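Putative uncharacterized protein PH0242 (Pyrococcus horikoshii, PDB 3VU1) is the C-terminal globular domain of an archaeal oligosaccharyltransferase of the AglB family, a multi-domain, strand-rich region that carries a bound calcium ion. Local coordinates at residues Leu68-Asn73 and Gly104-Arg109; Thr108-Asn113 and Asp408-Phe413. All blocks are in the same frame, centred on the assembly; numbering follows the deposited sequence.

Contact 1: residues Leu68-Asn73 and Gly104-Arg109; sequences LARDGN and GGAITR
The guanidinium of R70 is the flat group of this contact, and the turn G104-A106 wraps round part of it. One face carries the carbonyl oxygen of G105, 3.1 Å above the plane and displaced toward the rim, with the CA of A106 over that same face. At the edge, in the guanidinium plane, sits G104 O. It accepts a nearly straight hydrogen bond from NE (R70 NE to G104 O 3.1 Å, 176° at the hydrogen). Seen from the acceptor, NE stands 34° out of the carbonyl plane. G105 O is almost as near to NH2, but the angle is too poor for a bond, and that nitrogen is instead engaged in a salt bridge with E414. Bends at chi2 and chi3 swing the arginine chain across the turn and carry NE to G104 O.

The turn itself is a Schellman motif closing helix 97-103, with G105 at positive phi, while R70 lies just past the C-terminal end of helix 60-69; two helix ends therefore meet here. Beside the polar grip lies a small apolar patch, where A69 CB touches A106 CB at 3.9 Å and the CD of R70 reaches the same methyl at 4.0 Å. The backbones come closest between A69 and G104, whose CA atoms are 5.9 Å apart.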
loop_
_atom_site.group_PDB
_atom_site.type_symbol
_atom_site.label_atom_id
_atom_site.label_comp_id
_atom_site.label_asym_id
_atom_site.label_seq_id
_atom_site.Cartn_x
_atom_site.Cartn_y
_atom_site.Cartn_z
ATOM N N LEU A 68 -6.546 -3.678 0.130
ATOM C CA LEU A 68 -6.189 -5.086 0.359
ATOM C C LEU A 68 -6.928 -6.070 -0.525
ATOM O O LEU A 68 -6.343 -7.045 -0.967
ATOM C CB LEU A 68 -6.357 -5.475 1.830
ATOM C CG LEU A 68 -5.371 -4.810 2.808
ATOM C CD1 LEU A 68 -5.799 -4.888 4.270
ATOM C CD2 LEU A 68 -3.978 -5.371 2.654
ATOM N N ALA A 69 -8.209 -5.806 -0.770
ATOM C CA ALA A 69 -9.100 -6.758 -1.418
ATOM C C ALA A 69 -9.073 -6.587 -2.933
ATOM O O ALA A 69 -9.673 -7.361 -3.656
ATOM C CB ALA A 69 -10.531 -6.596 -0.892
ATOM N N ARG A 70 -8.402 -5.567 -3.433
ATOM C CA ARG A 70 -8.505 -5.318 -4.857
ATOM C C ARG A 70 -7.197 -5.331 -5.582
ATOM O O ARG A 70 -6.152 -5.564 -4.997
ATOM C CB ARG A 70 -9.225 -4.019 -5.128
ATOM C CG ARG A 70 -10.534 -3.973 -4.429
ATOM C CD ARG A 70 -11.639 -4.733 -5.149
ATOM N NE ARG A 70 -12.748 -3.787 -5.087
ATOM C CZ ARG A 70 -13.484 -3.393 -6.110
ATOM N NH1 ARG A 70 -13.326 -3.949 -7.291
ATOM N NH2 ARG A 70 -14.423 -2.473 -5.903
ATOM N N ASP A 71 -7.278 -5.065 -6.875
ATOM C CA ASP A 71 -6.193 -5.301 -7.788
ATOM C C ASP A 71 -6.286 -4.158 -8.764
ATOM O O ASP A 71 -7.362 -3.594 -8.949
ATOM C CB ASP A 71 -6.439 -6.629 -8.501
ATOM C CG ASP A 71 -5.326 -7.000 -9.469
ATOM O OD1 ASP A 71 -5.609 -7.827 -10.387
ATOM O OD2 ASP A 71 -4.191 -6.471 -9.307
ATOM N N GLY A 72 -5.154 -3.793 -9.355
ATOM C CA GLY A 72 -5.137 -2.849 -10.454
ATOM C C GLY A 72 -5.500 -1.443 -10.076
ATOM O O GLY A 72 -5.216 -1.003 -8.973
ATOM N N ASN A 73 -6.136 -0.736 -11.003
ATOM C CA ASN A 73 -6.340 0.706 -10.863
ATOM C C ASN A 73 -7.130 1.093 -9.645
ATOM O O ASN A 73 -6.722 2.004 -8.928
ATOM C CB ASN A 73 -7.023 1.294 -12.100
ATOM C CG ASN A 73 -6.053 1.560 -13.220
ATOM O OD1 ASN A 73 -4.857 1.746 -12.997
ATOM N ND2 ASN A 73 -6.560 1.586 -14.430
ATOM N N GLY A 104 -14.219 -3.569 1.214
ATOM C CA GLY A 104 -13.413 -3.012 0.113
ATOM C C GLY A 104 -14.119 -3.078 -1.232
ATOM O O GLY A 104 -13.559 -2.679 -2.267
ATOM N N GLY A 105 -15.346 -3.594 -1.233
ATOM C CA GLY A 105 -16.166 -3.590 -2.440
ATOM C C GLY A 105 -15.848 -4.713 -3.406
ATOM O O GLY A 105 -16.300 -4.689 -4.547
ATOM N N ALA A 106 -15.105 -5.724 -2.942
ATOM C CA ALA A 106 -14.758 -6.908 -3.756
ATOM C C ALA A 106 -15.895 -7.922 -3.915
ATOM O O ALA A 106 -15.920 -8.679 -4.873
ATOM C CB ALA A 106 -13.529 -7.602 -3.167
ATOM N N ILE A 107 -16.790 -7.973 -2.936
ATOM C CA ILE A 107 -17.852 -8.964 -2.888
ATOM C C ILE A 107 -19.181 -8.331 -2.442
ATOM O O ILE A 107 -19.219 -7.252 -1.855
ATOM C CB ILE A 107 -17.522 -10.134 -1.933
ATOM C CG1 ILE A 107 -17.301 -9.655 -0.495
ATOM C CG2 ILE A 107 -16.320 -10.930 -2.412
ATOM C CD1 ILE A 107 -17.296 -10.808 0.490
ATOM N N THR A 108 -20.276 -9.018 -2.721
ATOM C CA THR A 108 -21.575 -8.544 -2.301
ATOM C C THR A 108 -21.847 -8.919 -0.839
ATOM O O THR A 108 -21.138 -9.759 -0.249
ATOM C CB THR A 108 -22.698 -9.105 -3.202
ATOM O OG1 THR A 108 -22.925 -10.494 -2.914
ATOM C CG2 THR A 108 -22.344 -8.911 -4.663
ATOM N N ARG A 109 -22.884 -8.300 -0.278
ATOM C CA ARG A 109 -23.337 -8.599 1.069
ATOM C C ARG A 109 -23.664 -10.074 1.218
ATOM O O ARG A 109 -23.315 -10.692 2.229
ATOM C CB ARG A 109 -24.555 -7.758 1.416
ATOM C CG ARG A 109 -24.973 -7.864 2.865
ATOM C CD ARG A 109 -25.579 -6.564 3.331
ATOM N NE ARG A 109 -26.526 -6.825 4.398
ATOM C CZ ARG A 109 -27.717 -6.254 4.483
ATOM N NH1 ARG A 109 -28.526 -6.567 5.479
ATOM N NH2 ARG A 109 -28.108 -5.386 3.558
#

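Contact 2: residues Thr108-Asn113 and Asp408-Phe413; sequences TRKEYN and DYDASF
R109 lays its guanidinium over one face of the Y409 ring, a cation-pi contact in which R109 CZ stands 4.0 Å from the ring centroid. The approach is off-centre, toward the phenol end, and the two planes are inclined by 32°, so the groups overlap without stacking flat. With CG anti to the backbone N (chi1 -172°), the arginine leaves the helix toward the tyrosine; its aliphatic part follows the ring, R109 CG lying 3.8 Å from Y409 CD2. NH1 comes close to the hydroxyl oxygen of Y409, but the angle is poor for a hydrogen bond, which leaves the ring face as the main partner across this contact.

K110 runs extended alongside D410, both side chains pointing the same way. Their opposite charges stay apart, with K110 NZ 4.9 Å from D410 OD1, so any attraction is probably modest. T108 faces the turn with its methyl, CG2 lying 3.5 Å from D410 O.

Beneath these side chains, the first turn of the helix donates to the loop. R109 N bonds to A411 O at 3.0 Å, and K110 N to Y409 O at 2.9 Å. Within the loop, D408 OD1 accepts from D410 N in an Asx turn, which braces the type I turn D408-A411. On the helix side, E111 OE1 takes the N-H of T108 at 2.7 Å, and T108 OG1 in turn accepts from E111 N. E111 OE2 is held by K207 and Y205. The result is a capping box at the start of helix 109-113, docked on the beta turn that leads into strand 412-431 of the Peripheral 2 region.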
loop_
_atom_site.group_PDB
_atom_site.type_symbol
_atom_site.label_atom_id
_atom_site.label_comp_id
_atom_site.label_asym_id
_atom_site.label_seq_id
_atom_site.Cartn_x
_atom_site.Cartn_y
_atom_site.Cartn_z
ATOM N N THR A 108 -20.276 -9.018 -2.721
ATOM C CA THR A 108 -21.575 -8.544 -2.301
ATOM C C THR A 108 -21.847 -8.919 -0.839
ATOM O O THR A 108 -21.138 -9.759 -0.249
ATOM C CB THR A 108 -22.698 -9.105 -3.202
ATOM O OG1 THR A 108 -22.925 -10.494 -2.914
ATOM C CG2 THR A 108 -22.344 -8.911 -4.663
ATOM N N ARG A 109 -22.884 -8.300 -0.278
ATOM C CA ARG A 109 -23.337 -8.599 1.069
ATOM C C ARG A 109 -23.664 -10.074 1.218
ATOM O O ARG A 109 -23.315 -10.692 2.229
ATOM C CB ARG A 109 -24.555 -7.758 1.416
ATOM C CG ARG A 109 -24.973 -7.864 2.865
ATOM C CD ARG A 109 -25.579 -6.564 3.331
ATOM N NE ARG A 109 -26.526 -6.825 4.398
ATOM C CZ ARG A 109 -27.717 -6.254 4.483
ATOM N NH1 ARG A 109 -28.526 -6.567 5.479
ATOM N NH2 ARG A 109 -28.108 -5.386 3.558
ATOM N N LYS A 110 -24.315 -10.623 0.195
ATOM C CA LYS A 110 -24.691 -12.033 0.166
ATOM C C LYS A 110 -23.462 -12.915 0.264
ATOM O O LYS A 110 -23.420 -13.844 1.081
ATOM C CB LYS A 110 -25.453 -12.370 -1.107
ATOM C CG LYS A 110 -25.754 -13.839 -1.227
ATOM C CD LYS A 110 -26.761 -14.125 -2.326
ATOM C CE LYS A 110 -26.932 -15.629 -2.441
ATOM N NZ LYS A 110 -27.712 -16.008 -3.643
ATOM N N GLU A 111 -22.454 -12.617 -0.555
ATOM C CA GLU A 111 -21.210 -13.374 -0.511
ATOM C C GLU A 111 -20.475 -13.245 0.844
ATOM O O GLU A 111 -19.868 -14.213 1.340
ATOM C CB GLU A 111 -20.322 -12.955 -1.658
ATOM C CG GLU A 111 -20.931 -13.265 -2.998
ATOM C CD GLU A 111 -20.200 -12.582 -4.131
ATOM O OE1 GLU A 111 -19.946 -11.353 -4.048
ATOM O OE2 GLU A 111 -19.864 -13.284 -5.106
ATOM N N TYR A 112 -20.560 -12.058 1.436
ATOM C CA TYR A 112 -19.882 -11.769 2.678
ATOM C C TYR A 112 -20.367 -12.662 3.838
ATOM O O TYR A 112 -19.562 -13.179 4.602
ATOM C CB TYR A 112 -19.999 -10.275 2.999
ATOM C CG TYR A 112 -19.844 -9.948 4.445
ATOM C CD1 TYR A 112 -18.637 -10.170 5.113
ATOM C CD2 TYR A 112 -20.911 -9.429 5.168
ATOM C CE1 TYR A 112 -18.503 -9.897 6.473
ATOM C CE2 TYR A 112 -20.787 -9.131 6.523
ATOM C CZ TYR A 112 -19.586 -9.367 7.181
ATOM O OH TYR A 112 -19.470 -9.061 8.539
ATOM N N ASN A 113 -21.675 -12.855 3.970
ATOM C CA ASN A 113 -22.187 -13.573 5.132
ATOM C C ASN A 113 -23.561 -14.187 4.952
ATOM O O ASN A 113 -24.239 -14.469 5.924
ATOM C CB ASN A 113 -22.196 -12.659 6.356
ATOM C CG ASN A 113 -22.235 -13.433 7.656
ATOM O OD1 ASN A 113 -21.722 -14.564 7.768
ATOM N ND2 ASN A 113 -22.841 -12.828 8.650
ATOM N N ASP A 408 -30.634 -4.438 -0.332
ATOM C CA ASP A 408 -30.580 -5.609 -1.197
ATOM C C ASP A 408 -29.212 -6.361 -0.993
ATOM O O ASP A 408 -28.135 -5.755 -1.043
ATOM C CB ASP A 408 -30.846 -5.123 -2.646
ATOM C CG ASP A 408 -30.805 -6.226 -3.692
ATOM O OD1 ASP A 408 -30.400 -7.361 -3.397
ATOM O OD2 ASP A 408 -31.157 -5.953 -4.858
ATOM N N TYR A 409 -29.275 -7.670 -0.743
ATOM C CA TYR A 409 -28.081 -8.502 -0.510
ATOM C C TYR A 409 -27.183 -8.704 -1.720
ATOM O O TYR A 409 -26.017 -9.130 -1.579
ATOM C CB TYR A 409 -28.461 -9.862 0.086
ATOM C CG TYR A 409 -28.826 -9.750 1.543
ATOM C CD1 TYR A 409 -30.029 -9.157 1.932
ATOM C CD2 TYR A 409 -27.956 -10.195 2.538
ATOM C CE1 TYR A 409 -30.360 -9.020 3.260
ATOM C CE2 TYR A 409 -28.285 -10.069 3.876
ATOM C CZ TYR A 409 -29.486 -9.480 4.223
ATOM O OH TYR A 409 -29.826 -9.339 5.536
ATOM N N ASP A 410 -27.696 -8.397 -2.907
ATOM C CA ASP A 410 -26.863 -8.546 -4.091
ATOM C C ASP A 410 -26.029 -7.300 -4.294
ATOM O O ASP A 410 -25.305 -7.183 -5.270
ATOM C CB ASP A 410 -27.689 -8.875 -5.337
ATOM C CG ASP A 410 -28.310 -10.270 -5.282
ATOM O OD1 ASP A 410 -27.588 -11.266 -5.007
ATOM O OD2 ASP A 410 -29.536 -10.364 -5.523
ATOM N N ALA A 411 -26.145 -6.364 -3.364
ATOM C CA ALA A 411 -25.414 -5.111 -3.447
ATOM C C ALA A 411 -23.957 -5.313 -3.044
ATOM O O ALA A 411 -23.664 -6.054 -2.109
ATOM C CB ALA A 411 -26.063 -4.068 -2.547
ATOM N N SER A 412 -23.052 -4.666 -3.760
ATOM C CA SER A 412 -21.731 -4.430 -3.217
ATOM C C SER A 412 -21.597 -2.912 -3.068
ATOM O O SER A 412 -22.383 -2.157 -3.650
ATOM C CB SER A 412 -20.650 -5.039 -4.105
ATOM O OG SER A 412 -20.597 -4.344 -5.321
ATOM N N PHE A 413 -20.642 -2.466 -2.261
ATOM C CA PHE A 413 -20.423 -1.037 -2.059
ATOM C C PHE A 413 -18.979 -0.643 -2.384
ATOM O O PHE A 413 -18.037 -1.174 -1.802
ATOM C CB PHE A 413 -20.788 -0.665 -0.625
ATOM C CG PHE A 413 -22.215 -0.945 -0.280
ATOM C CD1 PHE A 413 -23.204 0.021 -0.506
ATOM C CD2 PHE A 413 -22.591 -2.189 0.247
ATOM C CE1 PHE A 413 -24.541 -0.241 -0.186
ATOM C CE2 PHE A 413 -23.925 -2.460 0.551
ATOM C CZ PHE A 413 -24.905 -1.478 0.345
#

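The two contacts follow one another along the chain and share T108 and R109, with centres 12 Å apart. Contact 1 is the more buried and lies nearer the middle of the chain; it joins the ends of helices 60-69 and 97-103. Contact 2, only partly buried and further out, joins helix 109-113 to the turn before strand 412-431, across nearly three hundred residues of sequence. Each uses an arginine differently: in contact 1 an edge N-H finds a carbonyl, in contact 2 a face covers an aromatic ring. I107 links the two, its carbonyl oxygen packing on S412 CB and its CD1 on Y112 CA.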